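Local coordinates for dual specificity phosphatase 28 (Homo sapiens, PDB 5Y15), which dephosphorylates a synthetic aryl phosphate in vitro but shows almost no activity on phosphotyrosine, less on phosphothreonine and none on phosphoserine, at residues 45-50 / 137-142; 38-43 / 58-63. The protein carries 2 engineered substitutions. One frame throughout, in Å; residues are numbered along the deposited sequence.

Contact 1. Residues 45-50 / 137-142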
ATOM      1  N   PRO A  45     -18.354  -5.962   2.614  1.00 41.47           N
ATOM      2  CA  PRO A  45     -17.773  -6.929   1.674  1.00 40.59           C
ATOM      3  C   PRO A  45     -16.310  -6.640   1.378  1.00 38.83           C
ATOM      4  O   PRO A  45     -15.914  -5.491   1.171  1.00 43.69           O
ATOM      5  CB  PRO A  45     -18.650  -6.762   0.428  1.00 40.15           C
ATOM      6  CG  PRO A  45     -19.967  -6.377   1.008  1.00 37.74           C
ATOM      7  CD  PRO A  45     -19.624  -5.420   2.088  1.00 49.54           C
ATOM      8  N   SER A  46     -15.500  -7.690   1.443  1.00 39.58           N
ATOM      9  CA  SER A  46     -14.080  -7.662   1.123  1.00 42.08           C
ATOM     10  C   SER A  46     -13.265  -6.745   2.050  1.00 37.99           C
ATOM     11  O   SER A  46     -12.115  -6.428   1.748  1.00 45.36           O
ATOM     12  CB  SER A  46     -13.878  -7.274  -0.344  1.00 33.81           C
ATOM     13  OG  SER A  46     -14.150  -8.385  -1.190  1.00 43.32           O
ATOM     14  N   LEU A  47     -13.813  -6.380   3.206  1.00 35.81           N
ATOM     15  CA  LEU A  47     -13.203  -5.416   4.115  1.00 34.13           C
ATOM     16  C   LEU A  47     -13.310  -5.899   5.556  1.00 38.50           C
ATOM     17  O   LEU A  47     -14.420  -6.008   6.086  1.00 37.60           O
ATOM     18  CB  LEU A  47     -13.899  -4.060   3.973  1.00 30.84           C
ATOM     19  CG  LEU A  47     -13.459  -3.014   4.982  1.00 43.10           C
ATOM     20  CD1 LEU A  47     -12.027  -2.547   4.628  1.00 30.21           C
ATOM     21  CD2 LEU A  47     -14.478  -1.861   5.039  1.00 33.19           C
ATOM     22  N   PHE A  48     -12.164  -6.160   6.200  1.00 37.10           N
ATOM     23  CA  PHE A  48     -12.105  -6.587   7.597  1.00 40.62           C
ATOM     24  C   PHE A  48     -11.250  -5.639   8.430  1.00 40.01           C
ATOM     25  O   PHE A  48     -10.230  -5.133   7.966  1.00 34.07           O
ATOM     26  CB  PHE A  48     -11.509  -7.983   7.745  1.00 39.10           C
ATOM     27  CG  PHE A  48     -12.234  -9.030   6.975  1.00 47.78           C
ATOM     28  CD1 PHE A  48     -11.963  -9.228   5.627  1.00 41.15           C
ATOM     29  CD2 PHE A  48     -13.207  -9.808   7.589  1.00 48.55           C
ATOM     30  CE1 PHE A  48     -12.628 -10.200   4.909  1.00 45.55           C
ATOM     31  CE2 PHE A  48     -13.884 -10.787   6.873  1.00 44.34           C
ATOM     32  CZ  PHE A  48     -13.593 -10.983   5.530  1.00 38.91           C
ATOM     33  N   LEU A  49     -11.648  -5.469   9.688  1.00 30.63           N
ATOM     34  CA  LEU A  49     -10.957  -4.657  10.668  1.00 38.01           C
ATOM     35  C   LEU A  49     -10.404  -5.588  11.744  1.00 50.66           C
ATOM     36  O   LEU A  49     -11.011  -6.617  12.055  1.00 41.66           O
ATOM     37  CB  LEU A  49     -11.916  -3.634  11.290  1.00 28.66           C
ATOM     38  CG  LEU A  49     -11.380  -2.639  12.318  1.00 31.82           C
ATOM     39  CD1 LEU A  49     -12.254  -1.437  12.317  1.00 40.41           C
ATOM     40  CD2 LEU A  49     -11.284  -3.206  13.734  1.00 37.67           C
ATOM     41  N   GLY A  50      -9.243  -5.245  12.310  1.00 39.24           N
ATOM     42  CA  GLY A  50      -8.671  -6.123  13.318  1.00 46.10           C
ATOM     43  C   GLY A  50      -7.757  -5.435  14.312  1.00 41.41           C
ATOM     44  O   GLY A  50      -7.281  -4.317  14.101  1.00 35.86           O
ATOM     45  N   ALA A 137     -12.851   5.892   6.185  1.00 27.64           N
ATOM     46  CA  ALA A 137     -12.461   6.654   5.004  1.00 31.45           C
ATOM     47  C   ALA A 137     -12.581   5.810   3.738  1.00 29.16           C
ATOM     48  O   ALA A 137     -12.923   6.325   2.660  1.00 28.23           O
ATOM     49  CB  ALA A 137     -11.044   7.211   5.192  1.00 29.16           C
ATOM     50  N   TYR A 138     -12.266   4.523   3.829  1.00 23.87           N
ATOM     51  CA  TYR A 138     -12.376   3.682   2.649  1.00 29.66           C
ATOM     52  C   TYR A 138     -13.829   3.588   2.200  1.00 36.03           C
ATOM     53  O   TYR A 138     -14.130   3.687   1.001  1.00 29.94           O
ATOM     54  CB  TYR A 138     -11.794   2.287   2.902  1.00 25.32           C
ATOM     55  CG  TYR A 138     -12.085   1.351   1.748  1.00 28.54           C
ATOM     56  CD1 TYR A 138     -11.310   1.379   0.596  1.00 26.82           C
ATOM     57  CD2 TYR A 138     -13.183   0.497   1.777  1.00 35.26           C
ATOM     58  CE1 TYR A 138     -11.587   0.549  -0.474  1.00 30.70           C
ATOM     59  CE2 TYR A 138     -13.485  -0.328   0.692  1.00 33.64           C
ATOM     60  CZ  TYR A 138     -12.690  -0.291  -0.425  1.00 30.37           C
ATOM     61  OH  TYR A 138     -12.982  -1.114  -1.486  1.00 38.84           O
ATOM     62  N   LEU A 139     -14.746   3.406   3.154  1.00 33.95           N
ATOM     63  CA  LEU A 139     -16.151   3.312   2.783  1.00 36.03           C
ATOM     64  C   LEU A 139     -16.655   4.617   2.181  1.00 42.72           C
ATOM     65  O   LEU A 139     -17.470   4.603   1.249  1.00 32.66           O
ATOM     66  CB  LEU A 139     -16.986   2.912   3.993  1.00 35.71           C
ATOM     67  CG  LEU A 139     -16.654   1.512   4.501  1.00 25.45           C
ATOM     68  CD1 LEU A 139     -17.462   1.252   5.754  1.00 25.75           C
ATOM     69  CD2 LEU A 139     -16.997   0.489   3.417  1.00 31.93           C
ATOM     70  N   MET A 140     -16.170   5.754   2.680  1.00 36.99           N
ATOM     71  CA  MET A 140     -16.597   7.024   2.105  1.00 37.51           C
ATOM     72  C   MET A 140     -16.058   7.211   0.695  1.00 39.40           C
ATOM     73  O   MET A 140     -16.775   7.687  -0.192  1.00 33.22           O
ATOM     74  CB  MET A 140     -16.113   8.187   2.965  1.00 32.80           C
ATOM     75  CG  MET A 140     -17.011   8.577   4.105  1.00 38.81           C
ATOM     76  SD  MET A 140     -16.205   9.923   5.003  1.00 49.22           S
ATOM     77  CE  MET A 140     -15.067   8.998   5.864  1.00 25.59           C
ATOM     78  N   ARG A 141     -14.784   6.877   0.485  1.00 33.96           N
ATOM     79  CA  ARG A 141     -14.082   7.217  -0.749  1.00 31.23           C
ATOM     80  C   ARG A 141     -14.432   6.277  -1.902  1.00 45.64           C
ATOM     81  O   ARG A 141     -14.507   6.721  -3.055  1.00 41.18           O
ATOM     82  CB  ARG A 141     -12.577   7.233  -0.487  1.00 33.58           C
ATOM     83  CG  ARG A 141     -11.697   7.340  -1.715  1.00 41.87           C
ATOM     84  CD  ARG A 141     -11.934   8.652  -2.472  1.00 53.06           C
ATOM     85  NE  ARG A 141     -11.037   8.768  -3.619  1.00 53.28           N
ATOM     86  CZ  ARG A 141     -11.348   8.360  -4.850  1.00 43.91           C
ATOM     87  NH1 ARG A 141     -12.533   7.815  -5.096  1.00 45.07           N
ATOM     88  NH2 ARG A 141     -10.471   8.497  -5.836  1.00 54.97           N
ATOM     89  N   HIS A 142     -14.631   4.978  -1.634  1.00 40.83           N
ATOM     90  CA  HIS A 142     -14.823   4.016  -2.715  1.00 39.83           C
ATOM     91  C   HIS A 142     -16.139   3.250  -2.675  1.00 40.24           C
ATOM     92  O   HIS A 142     -16.425   2.494  -3.614  1.00 32.65           O
ATOM     93  CB  HIS A 142     -13.654   3.026  -2.770  1.00 40.54           C
ATOM     94  CG  HIS A 142     -12.386   3.642  -3.259  1.00 37.48           C
ATOM     95  ND1 HIS A 142     -11.282   3.830  -2.453  1.00 40.75           N
ATOM     96  CD2 HIS A 142     -12.055   4.144  -4.473  1.00 32.28           C
ATOM     97  CE1 HIS A 142     -10.316   4.400  -3.156  1.00 36.33           C
ATOM     98  NE2 HIS A 142     -10.762   4.601  -4.386  1.00 45.70           N
TER

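Contact 2. Residues 38-43 / 58-63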
ATOM      1  N   PRO A  38     -13.287  -9.853  19.051  1.00 74.53           N
ATOM      2  CA  PRO A  38     -12.601 -10.948  18.355  1.00 74.91           C
ATOM      3  C   PRO A  38     -11.346 -10.465  17.649  1.00 68.06           C
ATOM      4  O   PRO A  38     -11.157  -9.249  17.542  1.00 61.23           O
ATOM      5  CB  PRO A  38     -13.650 -11.428  17.336  1.00 68.84           C
ATOM      6  CG  PRO A  38     -14.954 -10.900  17.840  1.00 72.24           C
ATOM      7  CD  PRO A  38     -14.603  -9.581  18.448  1.00 68.85           C
ATOM      8  N   PRO A  39     -10.503 -11.398  17.172  1.00 78.31           N
ATOM      9  CA  PRO A  39      -9.330 -10.991  16.384  1.00 68.42           C
ATOM     10  C   PRO A  39      -9.702 -10.068  15.230  1.00 71.50           C
ATOM     11  O   PRO A  39      -9.180  -8.949  15.158  1.00 66.44           O
ATOM     12  CB  PRO A  39      -8.755 -12.325  15.882  1.00 70.81           C
ATOM     13  CG  PRO A  39      -9.870 -13.326  16.044  1.00 79.52           C
ATOM     14  CD  PRO A  39     -10.600 -12.866  17.274  1.00 83.81           C
ATOM     15  N   LEU A  40     -10.605 -10.495  14.341  1.00 60.51           N
ATOM     16  CA  LEU A  40     -10.969  -9.671  13.196  1.00 48.01           C
ATOM     17  C   LEU A  40     -12.475  -9.723  12.953  1.00 58.41           C
ATOM     18  O   LEU A  40     -13.163 -10.679  13.316  1.00 62.44           O
ATOM     19  CB  LEU A  40     -10.197 -10.085  11.937  1.00 53.79           C
ATOM     20  CG  LEU A  40     -10.330 -11.479  11.329  1.00 50.99           C
ATOM     21  CD1 LEU A  40     -11.644 -11.630  10.611  1.00 56.43           C
ATOM     22  CD2 LEU A  40      -9.203 -11.690  10.361  1.00 53.90           C
ATOM     23  N   VAL A  41     -12.969  -8.676  12.300  1.00 56.82           N
ATOM     24  CA  VAL A  41     -14.387  -8.446  12.064  1.00 48.39           C
ATOM     25  C   VAL A  41     -14.606  -8.095  10.598  1.00 50.91           C
ATOM     26  O   VAL A  41     -13.832  -7.330  10.008  1.00 43.34           O
ATOM     27  CB  VAL A  41     -14.914  -7.301  12.944  1.00 38.06           C
ATOM     28  CG1 VAL A  41     -16.337  -7.057  12.599  1.00 59.85           C
ATOM     29  CG2 VAL A  41     -14.776  -7.632  14.396  1.00 49.24           C
ATOM     30  N   ARG A  42     -15.654  -8.661  10.003  1.00 40.01           N
ATOM     31  CA  ARG A  42     -16.137  -8.195   8.704  1.00 46.06           C
ATOM     32  C   ARG A  42     -16.860  -6.866   8.894  1.00 41.10           C
ATOM     33  O   ARG A  42     -17.817  -6.786   9.673  1.00 37.43           O
ATOM     34  CB  ARG A  42     -17.075  -9.238   8.096  1.00 48.36           C
ATOM     35  CG  ARG A  42     -17.337  -9.126   6.605  1.00 49.99           C
ATOM     36  CD  ARG A  42     -18.517 -10.025   6.235  1.00 62.30           C
ATOM     37  NE  ARG A  42     -18.765 -10.155   4.795  1.00 72.02           N
ATOM     38  CZ  ARG A  42     -19.745  -9.531   4.140  1.00 67.31           C
ATOM     39  NH1 ARG A  42     -20.566  -8.710   4.793  1.00 61.51           N
ATOM     40  NH2 ARG A  42     -19.906  -9.720   2.828  1.00 57.78           N
ATOM     41  N   VAL A  43     -16.370  -5.804   8.251  1.00 35.38           N
ATOM     42  CA  VAL A  43     -17.074  -4.518   8.297  1.00 33.60           C
ATOM     43  C   VAL A  43     -18.074  -4.406   7.152  1.00 41.25           C
ATOM     44  O   VAL A  43     -19.149  -3.821   7.298  1.00 34.13           O
ATOM     45  CB  VAL A  43     -16.070  -3.354   8.242  1.00 34.23           C
ATOM     46  CG1 VAL A  43     -16.801  -2.027   8.097  1.00 25.98           C
ATOM     47  CG2 VAL A  43     -15.172  -3.345   9.478  1.00 40.65           C
ATOM     48  N   GLU A  58      -3.197 -16.005  10.678  1.00 68.15           N
ATOM     49  CA  GLU A  58      -2.880 -16.290   9.276  1.00 68.23           C
ATOM     50  C   GLU A  58      -3.908 -17.143   8.534  1.00 71.73           C
ATOM     51  O   GLU A  58      -4.146 -16.926   7.336  1.00 61.67           O
ATOM     52  CB  GLU A  58      -1.512 -16.980   9.179  1.00 73.82           C
ATOM     53  CG  GLU A  58      -0.309 -16.083   9.505  1.00 73.75           C
ATOM     54  CD  GLU A  58      -0.050 -15.911  11.000  1.00 89.42           C
ATOM     55  OE1 GLU A  58       1.121 -15.662  11.388  1.00 83.34           O
ATOM     56  OE2 GLU A  58      -1.018 -16.050  11.776  1.00 83.10           O
ATOM     57  N   GLU A  59      -4.537 -18.101   9.223  1.00 75.69           N
ATOM     58  CA  GLU A  59      -5.461 -18.993   8.530  1.00 72.70           C
ATOM     59  C   GLU A  59      -6.830 -18.355   8.336  1.00 65.31           C
ATOM     60  O   GLU A  59      -7.500 -18.623   7.326  1.00 72.14           O
ATOM     61  CB  GLU A  59      -5.573 -20.324   9.288  1.00 83.82           C
ATOM     62  CG  GLU A  59      -6.668 -21.302   8.767  1.00 98.29           C
ATOM     63  CD  GLU A  59      -6.352 -21.931   7.398  1.00103.73           C
ATOM     64  OE1 GLU A  59      -6.684 -21.304   6.358  1.00 95.12           O
ATOM     65  OE2 GLU A  59      -5.793 -23.057   7.377  1.00 99.78           O
ATOM     66  N   GLN A  60      -7.267 -17.511   9.271  1.00 66.10           N
ATOM     67  CA  GLN A  60      -8.475 -16.738   9.008  1.00 60.52           C
ATOM     68  C   GLN A  60      -8.233 -15.777   7.856  1.00 53.08           C
ATOM     69  O   GLN A  60      -9.095 -15.591   6.998  1.00 53.60           O
ATOM     70  CB  GLN A  60      -8.914 -15.972  10.257  1.00 55.81           C
ATOM     71  CG  GLN A  60      -8.737 -16.716  11.565  1.00 73.07           C
ATOM     72  CD  GLN A  60      -9.816 -16.377  12.586  1.00 82.00           C
ATOM     73  OE1 GLN A  60     -10.103 -15.205  12.843  1.00 77.89           O
ATOM     74  NE2 GLN A  60     -10.404 -17.408  13.190  1.00 87.44           N
ATOM     75  N   LEU A  61      -7.052 -15.169   7.814  1.00 58.03           N
ATOM     76  CA  LEU A  61      -6.738 -14.264   6.719  1.00 50.73           C
ATOM     77  C   LEU A  61      -6.739 -14.988   5.379  1.00 48.80           C
ATOM     78  O   LEU A  61      -7.195 -14.435   4.370  1.00 54.74           O
ATOM     79  CB  LEU A  61      -5.387 -13.583   6.989  1.00 53.18           C
ATOM     80  CG  LEU A  61      -5.402 -12.654   8.212  1.00 49.87           C
ATOM     81  CD1 LEU A  61      -4.054 -12.019   8.484  1.00 65.00           C
ATOM     82  CD2 LEU A  61      -6.442 -11.602   8.003  1.00 57.03           C
ATOM     83  N   ALA A  62      -6.206 -16.207   5.328  1.00 53.52           N
ATOM     84  CA  ALA A  62      -6.211 -16.918   4.054  1.00 54.26           C
ATOM     85  C   ALA A  62      -7.612 -17.381   3.694  1.00 64.54           C
ATOM     86  O   ALA A  62      -7.998 -17.340   2.521  1.00 51.43           O
ATOM     87  CB  ALA A  62      -5.257 -18.111   4.071  1.00 48.66           C
ATOM     88  N   ARG A  63      -8.395 -17.799   4.697  1.00 66.01           N
ATOM     89  CA  ARG A  63      -9.771 -18.229   4.455  1.00 49.17           C
ATOM     90  C   ARG A  63     -10.621 -17.090   3.913  1.00 67.89           C
ATOM     91  O   ARG A  63     -11.419 -17.293   2.982  1.00 47.21           O
ATOM     92  CB  ARG A  63     -10.373 -18.807   5.741  1.00 61.13           C
ATOM     93  CG  ARG A  63     -11.011 -17.792   6.682  1.00 68.10           C
ATOM     94  CD  ARG A  63     -11.517 -18.381   7.991  1.00 73.24           C
ATOM     95  NE  ARG A  63     -12.260 -19.618   7.796  1.00 78.31           N
ATOM     96  CZ  ARG A  63     -13.538 -19.673   7.419  1.00 82.47           C
ATOM     97  NH1 ARG A  63     -14.220 -18.561   7.189  1.00 83.84           N
ATOM     98  NH2 ARG A  63     -14.145 -20.847   7.269  1.00 84.51           N
TER

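Contact 1. Residues 45-50 / 137-142
Strand 47-50 and the last turns of helix 130-142 come closest at Leu-47 and Tyr-138, whose CA atoms lie 9.3 Å apart, a spacing bridged by side chains alone. Leu-47 does the reaching: its CB is directed at the helix, and with CG anti to the backbone N (chi1 173°) the side chain extends away from the strand and leads with one methyl, CD2. That methyl settles against two neighbours on the helix. It meets CD2 of Leu-139 at 3.8 Å, with CG of the same leucine only slightly farther, and it comes obliquely to the ring of Tyr-138, 4.2 Å from CD2 there. Leu-139 does not aim its CB straight at the strand, but its CD2 reaches Leu-47. All three residues are buried. The tyrosine hydroxyl finds its hydrogen bond with Glu-111 of helix 100-115, so the ring sits in the apolar layer while its polar end is satisfied. Met-110 of that helix also packs on Leu-47, and Val-43 of strand 40-44 on Leu-139. This is the hydrophobic layer between central sheet and flanking helices characteristic of the alpha/beta catalytic domain of dual specificity phosphatases.

Contact 2. Residues 38-43 / 58-63
Leu-40 at the start of strand 40-44 and Leu-61 of the short helix 58-63 touch through a single pair of methyls, CD2 to CD2, at 3.6 Å. The CA atoms of Leu-40 and Gln-60 are the nearest of the two backbones, 8.6 Å apart, so the junction is built from side chains. Leu-40 aims its CB at the helix and holds CG between its own backbone N and carbonyl carbon (chi1 62°), a sterically crowded placement. The CB of Leu-61 is not turned directly to Leu-40; the approach is made farther out, where the CD2 branch comes in and the two leucine side chains meet at a slant. One residue earlier, Gln-60 bends at chi2 (-147°) and brings OE1 of its amide up to Pro-39 and Leu-40. This oxygen rests 3.7 Å from CG of Pro-39 and 4.0 Å from CG of Leu-40, van der Waals neighbours rather than hydrogen-bonding ones. The glutamine crosses the proline ring at about a right angle and runs antiparallel to the leucine side chain. Leu-61 is buried, whereas Gln-60 is exposed. Leu-40 also packs on Phe-48 of strand 47-50, and Pro-39 is tied to Ser-51 by the backbone; beyond them, Val-41 and Val-43 lean on helix 147-157.

The centres of contacts 1 and 2 lie about 14 Å apart, joined through one sheet. Strands 40-44 and 47-50 are antiparallel neighbours, and Leu-49 O and Val-41 N, 2.9 Å apart, probably form a hydrogen bond between them. Along the chain the segments alternate: 38-43, 45-50, 58-63, then 137-142 much later. Contact 1, the more central, packs strand 47-50 on helix 130-142, whereas contact 2 lies farther out and packs edge strand 40-44 on helix 58-63; together they place the first two strands of the sheet against helices. Leu-40 lies about 11 Å, side chain to side chain, from Ser-124, an engineered residue at the inferred phosphocysteine position.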